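Local atomic coordinates of uncharacterized protein (Arthrobacter sp., PDB entry 3KOP), a protein that is of unknown function but adopts a cyclophilin-like fold, a curled antiparallel beta structure, and forms an assembly of six copies. Residues 23-28 and 34-39; 45-50 and 150-155; 61-64 and 70-73; 76-81 and 127-132. All coordinates share one frame; numbering follows the deposited sequence.

Interaction 1: residues 23-28 and 34-39; sequences YINITL and TCKALL
An antiparallel beta hairpin of the cyclophilin-like fold brings strand 23-28 against strand 34-39, and its Y23, K36 and L38 side chains meet on one face. Two hydrogen-bonded pairs hold the ladder: I24 and A37 exchange N-H and C=O, with I24 N to A37 O at 2.9 Å, and I26 and C35 do the same. The opposite face, with I24, I26, C35 and A37, is buried and apolar. There the small A37 leaves room for both isoleucines, its CB 3.8 Å from I24 CG1, while L39 CD1 reaches I24 CG2 at 3.7 Å. C35 SG lies 3.9 Å from I26 CB, and M162 of helix 159-172 also packs on C35. With CG beside the backbone N (chi1 -62°), the Y23 ring leans over the neighbouring strand, where L38 CD1 sits off-centre over it, 3.7 Å from Y23 CE1. The flat ring offers L38 a face, and the long K36 chain can run beside its base, K36 CD 3.8 Å from Y23 CD1. Replacing Y23 by an alanine would probably leave L38 CD1 and the methylenes of K36 without their aromatic partner. Farther along this face, T27 OG1 and T34 OG1 share a hydrogen bond of 2.8 Å.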
loop_
_atom_site.group_PDB
_atom_site.type_symbol
_atom_site.label_atom_id
_atom_site.label_comp_id
_atom_site.label_asym_id
_atom_site.label_seq_id
_atom_site.Cartn_x
_atom_site.Cartn_y
_atom_site.Cartn_z
ATOM N N TYR F 23 -4.304 -18.828 29.479
ATOM C CA TYR F 23 -3.056 -18.824 28.757
ATOM C C TYR F 23 -2.904 -20.072 27.917
ATOM O O TYR F 23 -3.475 -21.153 28.234
ATOM C CB TYR F 23 -1.883 -18.732 29.740
ATOM C CG TYR F 23 -1.889 -17.461 30.540
ATOM C CD1 TYR F 23 -1.201 -16.331 30.106
ATOM C CD2 TYR F 23 -2.628 -17.367 31.730
ATOM C CE1 TYR F 23 -1.242 -15.133 30.842
ATOM C CE2 TYR F 23 -2.666 -16.168 32.452
ATOM C CZ TYR F 23 -1.963 -15.084 32.018
ATOM O OH TYR F 23 -2.025 -13.951 32.769
ATOM N N ILE F 24 -2.155 -19.920 26.835
ATOM C CA ILE F 24 -1.783 -21.047 25.984
ATOM C C ILE F 24 -0.259 -21.135 25.919
ATOM O O ILE F 24 0.448 -20.129 26.033
ATOM C CB ILE F 24 -2.421 -20.914 24.565
ATOM C CG1 ILE F 24 -1.935 -19.628 23.853
ATOM C CG2 ILE F 24 -3.961 -20.949 24.688
ATOM C CD1 ILE F 24 -2.295 -19.525 22.390
ATOM N N ASN F 25 0.228 -22.351 25.801
ATOM C CA ASN F 25 1.606 -22.624 25.501
ATOM C C ASN F 25 1.778 -22.817 24.004
ATOM O O ASN F 25 0.956 -23.461 23.333
ATOM C CB ASN F 25 2.075 -23.868 26.255
ATOM C CG ASN F 25 2.225 -23.618 27.723
ATOM O OD1 ASN F 25 2.643 -22.524 28.130
ATOM N ND2 ASN F 25 1.849 -24.601 28.548
ATOM N N ILE F 26 2.873 -22.281 23.492
ATOM C CA ILE F 26 3.206 -22.365 22.091
ATOM C C ILE F 26 4.620 -22.929 22.028
ATOM O O ILE F 26 5.553 -22.321 22.536
ATOM C CB ILE F 26 3.155 -21.010 21.399
ATOM C CG1 ILE F 26 1.802 -20.330 21.614
ATOM C CG2 ILE F 26 3.444 -21.175 19.910
ATOM C CD1 ILE F 26 1.737 -18.827 21.145
ATOM N N THR F 27 4.747 -24.089 21.402
ATOM C CA THR F 27 5.931 -24.934 21.541
ATOM C C THR F 27 6.429 -25.384 20.188
ATOM O O THR F 27 5.629 -25.776 19.332
ATOM C CB THR F 27 5.602 -26.218 22.371
ATOM O OG1 THR F 27 5.122 -25.854 23.677
ATOM C CG2 THR F 27 6.850 -27.119 22.517
ATOM N N LEU F 28 7.753 -25.345 20.023
ATOM C CA LEU F 28 8.447 -26.000 18.944
ATOM C C LEU F 28 8.994 -27.314 19.492
ATOM O O LEU F 28 9.840 -27.324 20.389
ATOM C CB LEU F 28 9.582 -25.117 18.405
ATOM C CG LEU F 28 9.118 -23.869 17.653
ATOM C CD1 LEU F 28 10.255 -22.839 17.499
ATOM C CD2 LEU F 28 8.543 -24.247 16.286
ATOM N N THR F 34 9.410 -23.348 24.262
ATOM C CA THR F 34 8.019 -23.004 24.542
ATOM C C THR F 34 7.915 -21.564 25.021
ATOM O O THR F 34 8.762 -21.076 25.773
ATOM C CB THR F 34 7.409 -23.912 25.644
ATOM O OG1 THR F 34 7.446 -25.277 25.203
ATOM C CG2 THR F 34 5.975 -23.556 25.921
ATOM N N CYS F 35 6.870 -20.882 24.593
ATOM C CA CYS F 35 6.558 -19.598 25.170
ATOM C C CYS F 35 5.089 -19.644 25.623
ATOM O O CYS F 35 4.352 -20.571 25.264
ATOM C CB CYS F 35 6.854 -18.470 24.159
ATOM S SG CYS F 35 5.815 -18.511 22.723
ATOM N N LYS F 36 4.681 -18.667 26.414
ATOM C CA LYS F 36 3.329 -18.609 26.928
ATOM C C LYS F 36 2.669 -17.318 26.486
ATOM O O LYS F 36 3.291 -16.264 26.516
ATOM C CB LYS F 36 3.299 -18.689 28.460
ATOM C CG LYS F 36 1.902 -18.768 29.013
ATOM C CD LYS F 36 1.826 -18.668 30.537
ATOM C CE LYS F 36 2.298 -19.887 31.194
ATOM N NZ LYS F 36 1.793 -19.919 32.648
ATOM N N ALA F 37 1.399 -17.433 26.104
ATOM C CA ALA F 37 0.630 -16.337 25.567
ATOM C C ALA F 37 -0.675 -16.196 26.316
ATOM O O ALA F 37 -1.312 -17.191 26.657
ATOM C CB ALA F 37 0.370 -16.554 24.065
ATOM N N LEU F 38 -1.041 -14.945 26.570
ATOM C CA LEU F 38 -2.308 -14.585 27.125
ATOM C C LEU F 38 -3.330 -14.571 26.021
ATOM O O LEU F 38 -3.153 -13.930 24.994
ATOM C CB LEU F 38 -2.233 -13.207 27.741
ATOM C CG LEU F 38 -3.538 -12.563 28.149
ATOM C CD1 LEU F 38 -4.086 -13.307 29.432
ATOM C CD2 LEU F 38 -3.331 -11.072 28.390
ATOM N N LEU F 39 -4.446 -15.237 26.275
ATOM C CA LEU F 39 -5.521 -15.281 25.329
ATOM C C LEU F 39 -6.362 -14.014 25.461
ATOM O O LEU F 39 -6.711 -13.638 26.558
ATOM C CB LEU F 39 -6.341 -16.515 25.636
ATOM C CG LEU F 39 -6.700 -17.433 24.535
ATOM C CD1 LEU F 39 -5.498 -17.793 23.659
ATOM C CD2 LEU F 39 -7.346 -18.708 25.149
#

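Interaction 2: residues 45-50 and 150-155; sequences PRTSKA and NVFATI
T47 OG1 is gripped by two groups: N150 ND2 donates to it at 3.0 Å, and E86 OE1 is its other hydrogen-bond partner. The N150 bond is somewhat bent, 146° at the hydrogen, and the hydroxyl is tilted out of the asparagine amide plane. An asparagine suits the position because its amide both gives and accepts: ND2 also binds G84 O, while OD1 takes the backbone N of E86. Bonds to T47, G84 and E86 together fix the rotation of the buried amide. T47 serves a second purpose through its methyl. With OG1 beside the backbone N (chi1 -49°), CG2 falls anti to that N and approaches F152 CB at 3.6 Å, and the two side chains cross at about a right angle. Here helix 45-54 packs on strand 145-157 of the cyclophilin-like sheet, the segment axes 7.9 Å apart at closest and inclined at 65°. The strand is irregular at this point: F152 and A153 both face V97 of strand 96-103, a classic beta bulge. F152 also packs on L39 and Y99, as a large apolar ring can in a buried site. One residue on from T47, S48 is small enough to fit beside the strand. Its OG comes to 3.4 Å from F152 O, but its hydrogen-bond partner is A44 O, one turn back in the chain.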
loop_
_atom_site.group_PDB
_atom_site.type_symbol
_atom_site.label_atom_id
_atom_site.label_comp_id
_atom_site.label_asym_id
_atom_site.label_seq_id
_atom_site.Cartn_x
_atom_site.Cartn_y
_atom_site.Cartn_z
ATOM N N PRO F 45 -12.853 -12.335 21.652
ATOM C CA PRO F 45 -13.552 -13.426 22.371
ATOM C C PRO F 45 -13.889 -14.589 21.490
ATOM O O PRO F 45 -13.761 -15.736 21.930
ATOM C CB PRO F 45 -14.833 -12.754 22.883
ATOM C CG PRO F 45 -15.039 -11.541 21.972
ATOM C CD PRO F 45 -13.616 -11.074 21.709
ATOM N N ARG F 46 -14.356 -14.332 20.259
ATOM C CA ARG F 46 -14.766 -15.434 19.395
ATOM C C ARG F 46 -13.564 -16.301 18.969
ATOM O O ARG F 46 -13.634 -17.527 18.963
ATOM C CB ARG F 46 -15.527 -14.938 18.173
ATOM C CG ARG F 46 -16.814 -14.177 18.494
ATOM C CD ARG F 46 -17.694 -14.044 17.261
ATOM N NE ARG F 46 -16.998 -13.407 16.134
ATOM C CZ ARG F 46 -16.899 -12.080 15.956
ATOM N NH1 ARG F 46 -17.422 -11.243 16.847
ATOM N NH2 ARG F 46 -16.277 -11.583 14.891
ATOM N N THR F 47 -12.478 -15.660 18.562
ATOM C CA THR F 47 -11.304 -16.401 18.093
ATOM C C THR F 47 -10.622 -17.130 19.258
ATOM O O THR F 47 -10.146 -18.261 19.093
ATOM C CB THR F 47 -10.286 -15.434 17.419
ATOM O OG1 THR F 47 -10.974 -14.611 16.471
ATOM C CG2 THR F 47 -9.164 -16.182 16.754
ATOM N N SER F 48 -10.576 -16.485 20.432
ATOM C CA SER F 48 -9.949 -17.090 21.608
ATOM C C SER F 48 -10.690 -18.367 21.997
ATOM O O SER F 48 -10.066 -19.399 22.266
ATOM C CB SER F 48 -9.914 -16.131 22.788
ATOM O OG SER F 48 -9.106 -14.987 22.513
ATOM N N LYS F 49 -12.023 -18.298 21.974
ATOM C CA LYS F 49 -12.846 -19.482 22.267
ATOM C C LYS F 49 -12.639 -20.580 21.245
ATOM O O LYS F 49 -12.492 -21.762 21.621
ATOM C CB LYS F 49 -14.332 -19.097 22.313
ATOM C CG LYS F 49 -15.290 -20.303 22.435
ATOM C CD LYS F 49 -16.700 -19.844 22.722
ATOM C CE LYS F 49 -17.689 -21.032 22.639
ATOM N NZ LYS F 49 -17.267 -22.205 23.524
ATOM N N ALA F 50 -12.675 -20.209 19.959
ATOM C CA ALA F 50 -12.586 -21.185 18.860
ATOM C C ALA F 50 -11.277 -21.955 18.986
ATOM O O ALA F 50 -11.255 -23.205 18.859
ATOM C CB ALA F 50 -12.682 -20.519 17.472
ATOM N N ASN F 150 -6.575 -12.210 12.568
ATOM C CA ASN F 150 -7.201 -11.941 13.889
ATOM C C ASN F 150 -6.135 -12.077 14.966
ATOM O O ASN F 150 -5.545 -13.159 15.127
ATOM C CB ASN F 150 -8.327 -12.950 14.235
ATOM C CG ASN F 150 -9.577 -12.813 13.378
ATOM O OD1 ASN F 150 -9.637 -12.005 12.452
ATOM N ND2 ASN F 150 -10.618 -13.581 13.727
ATOM N N VAL F 151 -5.877 -11.020 15.723
ATOM C CA VAL F 151 -4.887 -11.076 16.806
ATOM C C VAL F 151 -5.632 -11.582 18.043
ATOM O O VAL F 151 -6.513 -10.890 18.587
ATOM C CB VAL F 151 -4.241 -9.686 17.125
ATOM C CG1 VAL F 151 -3.301 -9.792 18.358
ATOM C CG2 VAL F 151 -3.503 -9.098 15.907
ATOM N N PHE F 152 -5.295 -12.793 18.493
ATOM C CA PHE F 152 -6.092 -13.425 19.563
ATOM C C PHE F 152 -5.302 -13.793 20.819
ATOM O O PHE F 152 -5.877 -14.246 21.809
ATOM C CB PHE F 152 -6.835 -14.671 19.010
ATOM C CG PHE F 152 -5.953 -15.885 18.814
ATOM C CD1 PHE F 152 -5.292 -16.097 17.603
ATOM C CD2 PHE F 152 -5.796 -16.820 19.830
ATOM C CE1 PHE F 152 -4.504 -17.182 17.412
ATOM C CE2 PHE F 152 -4.976 -17.918 19.636
ATOM C CZ PHE F 152 -4.331 -18.097 18.430
ATOM N N ALA F 153 -3.995 -13.598 20.778
ATOM C CA ALA F 153 -3.159 -13.828 21.926
ATOM C C ALA F 153 -1.898 -13.002 21.842
ATOM O O ALA F 153 -1.500 -12.524 20.744
ATOM C CB ALA F 153 -2.832 -15.291 22.087
ATOM N N THR F 154 -1.298 -12.794 23.003
ATOM C CA THR F 154 -0.055 -12.058 23.072
ATOM C C THR F 154 0.926 -12.761 23.984
ATOM O O THR F 154 0.601 -13.160 25.117
ATOM C CB THR F 154 -0.281 -10.607 23.502
ATOM O OG1 THR F 154 0.887 -9.851 23.173
ATOM C CG2 THR F 154 -0.583 -10.502 25.007
ATOM N N ILE F 155 2.129 -12.974 23.455
ATOM C CA ILE F 155 3.176 -13.707 24.182
ATOM C C ILE F 155 3.628 -12.892 25.387
ATOM O O ILE F 155 4.070 -11.749 25.249
ATOM C CB ILE F 155 4.335 -14.126 23.247
ATOM C CG1 ILE F 155 3.800 -15.093 22.170
ATOM C CG2 ILE F 155 5.467 -14.819 24.043
ATOM C CD1 ILE F 155 4.772 -15.366 21.046
#

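Interaction 3: residues 61-64 and 70-73; sequences VFHG and EIYN
Y72 turns its CG between the backbone N and the carbonyl carbon (chi1 65°), which swings the ring across to F62, whose own CG stays beside its backbone N (chi1 -58°). They belong to the antiparallel hairpin of strands 57-63 and 70-76. F62 and Y72 form a hydrogen-bonded pair, F62 N to Y72 O at 2.8 Å and Y72 N to F62 O. F62 CB makes a CH-pi contact over one face of the tyrosine ring, 3.4 Å from Y72 CZ; the two rings barely overlap. A serine in place of Y72 would probably uncover F62 CB and remove the surface on which W170 of a neighbouring subunit packs. On the face with H63 and I71, V61 CG2 meets I71 CB at 3.9 Å, apolar, beta-branched residues that suit both a buried face and an extended backbone. Two hydrogen bonds hold the H63 ring, NE2 with Y133 OH and ND1 to G64 O, the latter in the ring plane. A side chain on G64 would run into the E70 carboxylate, whose OE1 is 3.5 Å from G64 CA. G64 N donates to E70 O at 2.8 Å, from above the carbonyl plane, and that oxygen lies over the centre of the H63 ring.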
loop_
_atom_site.group_PDB
_atom_site.type_symbol
_atom_site.label_atom_id
_atom_site.label_comp_id
_atom_site.label_asym_id
_atom_site.label_seq_id
_atom_site.Cartn_x
_atom_site.Cartn_y
_atom_site.Cartn_z
ATOM N N VAL F 61 5.681 -26.825 11.095
ATOM C CA VAL F 61 5.910 -25.379 11.151
ATOM C C VAL F 61 6.425 -24.857 9.806
ATOM O O VAL F 61 7.120 -25.566 9.041
ATOM C CB VAL F 61 6.907 -25.001 12.295
ATOM C CG1 VAL F 61 8.364 -25.311 11.885
ATOM C CG2 VAL F 61 6.744 -23.480 12.678
ATOM N N PHE F 62 6.104 -23.607 9.511
ATOM C CA PHE F 62 6.652 -22.932 8.348
ATOM C C PHE F 62 7.129 -21.555 8.765
ATOM O O PHE F 62 6.548 -20.943 9.632
ATOM C CB PHE F 62 5.591 -22.771 7.268
ATOM C CG PHE F 62 4.985 -24.067 6.805
ATOM C CD1 PHE F 62 5.590 -24.809 5.823
ATOM C CD2 PHE F 62 3.767 -24.487 7.287
ATOM C CE1 PHE F 62 5.035 -25.988 5.381
ATOM C CE2 PHE F 62 3.206 -25.672 6.848
ATOM C CZ PHE F 62 3.844 -26.417 5.895
ATOM N N HIS F 63 8.219 -21.094 8.171
ATOM C CA HIS F 63 8.595 -19.695 8.305
ATOM C C HIS F 63 7.935 -18.867 7.211
ATOM O O HIS F 63 7.924 -19.263 6.052
ATOM C CB HIS F 63 10.082 -19.504 8.197
ATOM C CG HIS F 63 10.532 -18.193 8.748
ATOM N ND1 HIS F 63 10.245 -17.002 8.123
ATOM C CD2 HIS F 63 11.181 -17.881 9.893
ATOM C CE1 HIS F 63 10.718 -16.005 8.855
ATOM N NE2 HIS F 63 11.309 -16.508 9.923
ATOM N N GLY F 64 7.446 -17.677 7.548
ATOM C CA GLY F 64 6.795 -16.855 6.519
ATOM C C GLY F 64 7.756 -16.420 5.434
ATOM O O GLY F 64 8.978 -16.256 5.685
ATOM N N GLU F 70 7.695 -14.066 11.031
ATOM C CA GLU F 70 6.561 -14.950 11.254
ATOM C C GLU F 70 6.933 -16.446 11.158
ATOM O O GLU F 70 7.647 -16.867 10.227
ATOM C CB GLU F 70 5.531 -14.685 10.179
ATOM C CG GLU F 70 4.277 -15.507 10.359
ATOM C CD GLU F 70 3.426 -15.640 9.111
ATOM O OE1 GLU F 70 3.971 -15.489 7.982
ATOM O OE2 GLU F 70 2.208 -15.946 9.294
ATOM N N ILE F 71 6.389 -17.249 12.076
ATOM C CA ILE F 71 6.289 -18.698 11.854
ATOM C C ILE F 71 4.815 -19.066 11.999
ATOM O O ILE F 71 4.051 -18.335 12.607
ATOM C CB ILE F 71 7.180 -19.568 12.798
ATOM C CG1 ILE F 71 6.867 -19.314 14.282
ATOM C CG2 ILE F 71 8.646 -19.363 12.468
ATOM C CD1 ILE F 71 7.279 -20.476 15.265
ATOM N N TYR F 72 4.415 -20.194 11.416
ATOM C CA TYR F 72 3.014 -20.580 11.477
ATOM C C TYR F 72 2.843 -22.074 11.191
ATOM O O TYR F 72 3.785 -22.739 10.745
ATOM C CB TYR F 72 2.196 -19.754 10.498
ATOM C CG TYR F 72 2.552 -19.988 9.064
ATOM C CD1 TYR F 72 3.632 -19.325 8.473
ATOM C CD2 TYR F 72 1.833 -20.925 8.285
ATOM C CE1 TYR F 72 3.965 -19.544 7.154
ATOM C CE2 TYR F 72 2.169 -21.149 6.946
ATOM C CZ TYR F 72 3.239 -20.459 6.398
ATOM O OH TYR F 72 3.607 -20.650 5.099
ATOM N N ASN F 73 1.661 -22.595 11.501
ATOM C CA ASN F 73 1.273 -23.909 11.054
ATOM C C ASN F 73 -0.054 -23.769 10.330
ATOM O O ASN F 73 -0.669 -22.687 10.334
ATOM C CB ASN F 73 1.263 -24.937 12.216
ATOM C CG ASN F 73 0.136 -24.732 13.240
ATOM O OD1 ASN F 73 -0.822 -24.012 12.996
ATOM N ND2 ASN F 73 0.268 -25.380 14.408
#

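Interaction 4: residues 76-81 and 127-132; sequences PAFAPK and VDLAVF
The loop linking strands 70-76 and 88-89, here segment 76-81, packs on strand 125-132 of the cyclophilin-like antiparallel sheet, with the A77 and V127 CA atoms 5.5 Å apart, the nearest such pair. The meeting is wholly apolar and small, about 172 Å² of surface in all, and V127 is its hub. Its CG2, beside the backbone N, touches the backbone of the loop, 3.9 Å from A77 CA. CG1 lies anti to the backbone N (chi1 174°) and turns to the aromatic ring, where F78 CE2 is 3.9 Å away. A branched residue serves well here, since one short side chain can meet two successive loop residues. The CB of A77 points away from the strand, so the loop main chain can come close to the valine. F78 behaves differently: its CG sits between the backbone N and the carbonyl carbon (chi1 42°), which carries the ring back to the strand and across V127 at about a right angle. The methyl meets the CE2 and CZ corner of the ring obliquely. At the same corner L129 CD1 comes to 4.5 Å of F78 CE2, a looser touch. Strand 125-132 lies between strands 70-76 and 96-103, with Y99 of the latter packing on both V127 and L129, while F78 rests on A54 and A79 on A50, both of helix 45-54.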
loop_
_atom_site.group_PDB
_atom_site.type_symbol
_atom_site.label_atom_id
_atom_site.label_comp_id
_atom_site.label_asym_id
_atom_site.label_seq_id
_atom_site.Cartn_x
_atom_site.Cartn_y
_atom_site.Cartn_z
ATOM N N PRO F 76 -6.571 -28.245 9.556
ATOM C CA PRO F 76 -7.958 -28.215 9.120
ATOM C C PRO F 76 -8.807 -27.366 10.069
ATOM O O PRO F 76 -8.530 -27.319 11.281
ATOM C CB PRO F 76 -8.391 -29.692 9.185
ATOM C CG PRO F 76 -7.132 -30.477 9.295
ATOM C CD PRO F 76 -6.124 -29.610 9.916
ATOM N N ALA F 77 -9.839 -26.716 9.525
ATOM C CA ALA F 77 -10.780 -25.961 10.358
ATOM C C ALA F 77 -11.316 -26.848 11.502
ATOM O O ALA F 77 -11.537 -28.056 11.327
ATOM C CB ALA F 77 -11.918 -25.438 9.534
ATOM N N PHE F 78 -11.476 -26.246 12.672
ATOM C CA PHE F 78 -11.865 -27.001 13.872
ATOM C C PHE F 78 -13.088 -26.404 14.557
ATOM O O PHE F 78 -13.722 -27.084 15.316
ATOM C CB PHE F 78 -10.680 -27.085 14.863
ATOM C CG PHE F 78 -9.903 -25.764 15.015
ATOM C CD1 PHE F 78 -10.438 -24.708 15.751
ATOM C CD2 PHE F 78 -8.687 -25.583 14.381
ATOM C CE1 PHE F 78 -9.742 -23.507 15.898
ATOM C CE2 PHE F 78 -7.967 -24.368 14.518
ATOM C CZ PHE F 78 -8.495 -23.342 15.271
ATOM N N ALA F 79 -13.410 -25.146 14.296
ATOM C CA ALA F 79 -14.520 -24.481 14.979
ATOM C C ALA F 79 -15.821 -24.826 14.277
ATOM O O ALA F 79 -15.844 -24.935 13.074
ATOM C CB ALA F 79 -14.340 -22.973 14.974
ATOM N N PRO F 80 -16.925 -24.908 15.020
ATOM C CA PRO F 80 -18.188 -25.183 14.326
ATOM C C PRO F 80 -18.518 -24.082 13.325
ATOM O O PRO F 80 -19.054 -24.351 12.279
ATOM C CB PRO F 80 -19.216 -25.238 15.453
ATOM C CG PRO F 80 -18.425 -25.545 16.692
ATOM C CD PRO F 80 -17.074 -24.898 16.483
ATOM N N LYS F 81 -18.195 -22.841 13.650
ATOM C CA LYS F 81 -18.169 -21.793 12.639
ATOM C C LYS F 81 -16.997 -20.847 12.834
ATOM O O LYS F 81 -16.586 -20.545 13.958
ATOM C CB LYS F 81 -19.485 -21.012 12.571
ATOM C CG LYS F 81 -19.868 -20.214 13.790
ATOM C CD LYS F 81 -21.063 -19.283 13.497
ATOM C CE LYS F 81 -20.770 -18.332 12.326
ATOM N NZ LYS F 81 -21.616 -17.082 12.318
ATOM N N VAL F 127 -7.026 -23.411 8.680
ATOM C CA VAL F 127 -6.664 -22.362 9.632
ATOM C C VAL F 127 -5.137 -22.243 9.686
ATOM O O VAL F 127 -4.416 -23.258 9.746
ATOM C CB VAL F 127 -7.308 -22.619 11.010
ATOM C CG1 VAL F 127 -6.818 -21.592 12.077
ATOM C CG2 VAL F 127 -8.861 -22.551 10.878
ATOM N N ASP F 128 -4.678 -20.997 9.594
ATOM C CA ASP F 128 -3.273 -20.592 9.762
ATOM C C ASP F 128 -3.173 -19.994 11.149
ATOM O O ASP F 128 -3.830 -19.003 11.437
ATOM C CB ASP F 128 -2.933 -19.570 8.682
ATOM C CG ASP F 128 -1.524 -19.059 8.728
ATOM O OD1 ASP F 128 -0.910 -18.914 9.827
ATOM O OD2 ASP F 128 -1.023 -18.723 7.616
ATOM N N LEU F 129 -2.379 -20.626 12.011
ATOM C CA LEU F 129 -2.066 -20.117 13.334
ATOM C C LEU F 129 -0.625 -19.643 13.324
ATOM O O LEU F 129 0.288 -20.430 13.053
ATOM C CB LEU F 129 -2.283 -21.174 14.420
ATOM C CG LEU F 129 -3.729 -21.684 14.520
ATOM C CD1 LEU F 129 -3.842 -22.964 15.458
ATOM C CD2 LEU F 129 -4.664 -20.578 14.960
ATOM N N ALA F 130 -0.447 -18.351 13.598
ATOM C CA ALA F 130 0.821 -17.667 13.367
ATOM C C ALA F 130 1.332 -16.943 14.596
ATOM O O ALA F 130 0.559 -16.384 15.381
ATOM C CB ALA F 130 0.709 -16.670 12.158
ATOM N N VAL F 131 2.656 -16.939 14.716
ATOM C CA VAL F 131 3.372 -16.258 15.758
ATOM C C VAL F 131 4.300 -15.236 15.103
ATOM O O VAL F 131 5.086 -15.575 14.223
ATOM C CB VAL F 131 4.220 -17.258 16.577
ATOM C CG1 VAL F 131 5.202 -16.538 17.515
ATOM C CG2 VAL F 131 3.298 -18.171 17.377
ATOM N N PHE F 132 4.182 -13.988 15.535
ATOM C CA PHE F 132 5.094 -12.954 15.100
ATOM C C PHE F 132 6.162 -12.686 16.146
ATOM O O PHE F 132 5.860 -12.418 17.310
ATOM C CB PHE F 132 4.299 -11.722 14.698
ATOM C CG PHE F 132 3.575 -11.930 13.448
ATOM C CD1 PHE F 132 4.199 -11.667 12.230
ATOM C CD2 PHE F 132 2.309 -12.454 13.462
ATOM C CE1 PHE F 132 3.525 -11.869 11.043
ATOM C CE2 PHE F 132 1.644 -12.702 12.280
ATOM C CZ PHE F 132 2.238 -12.392 11.076
#

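All four contacts reach one curled antiparallel sheet. Interactions 3 and 4 are joined directly, as strands 70-76 and 125-132 are neighbours: I71 O lies 2.9 Å from V131 N, a probable hydrogen bond. Interactions 1 and 2 are joined likewise through L38 N and T154 O, 2.8 Å apart. Interaction 4 is nested in the chain loop closed by interaction 2, and their centres are about 10 Å apart; A50 O meets F78 CE1 at 3.3 Å. Apolar packing ties interaction 1 to interactions 3 and 4, with I26 CG2 3.9 Å from V131 CG2 and L28 near V61 and I71. Interactions 2 and 3 do not touch, their nearest atoms being about 8 Å apart.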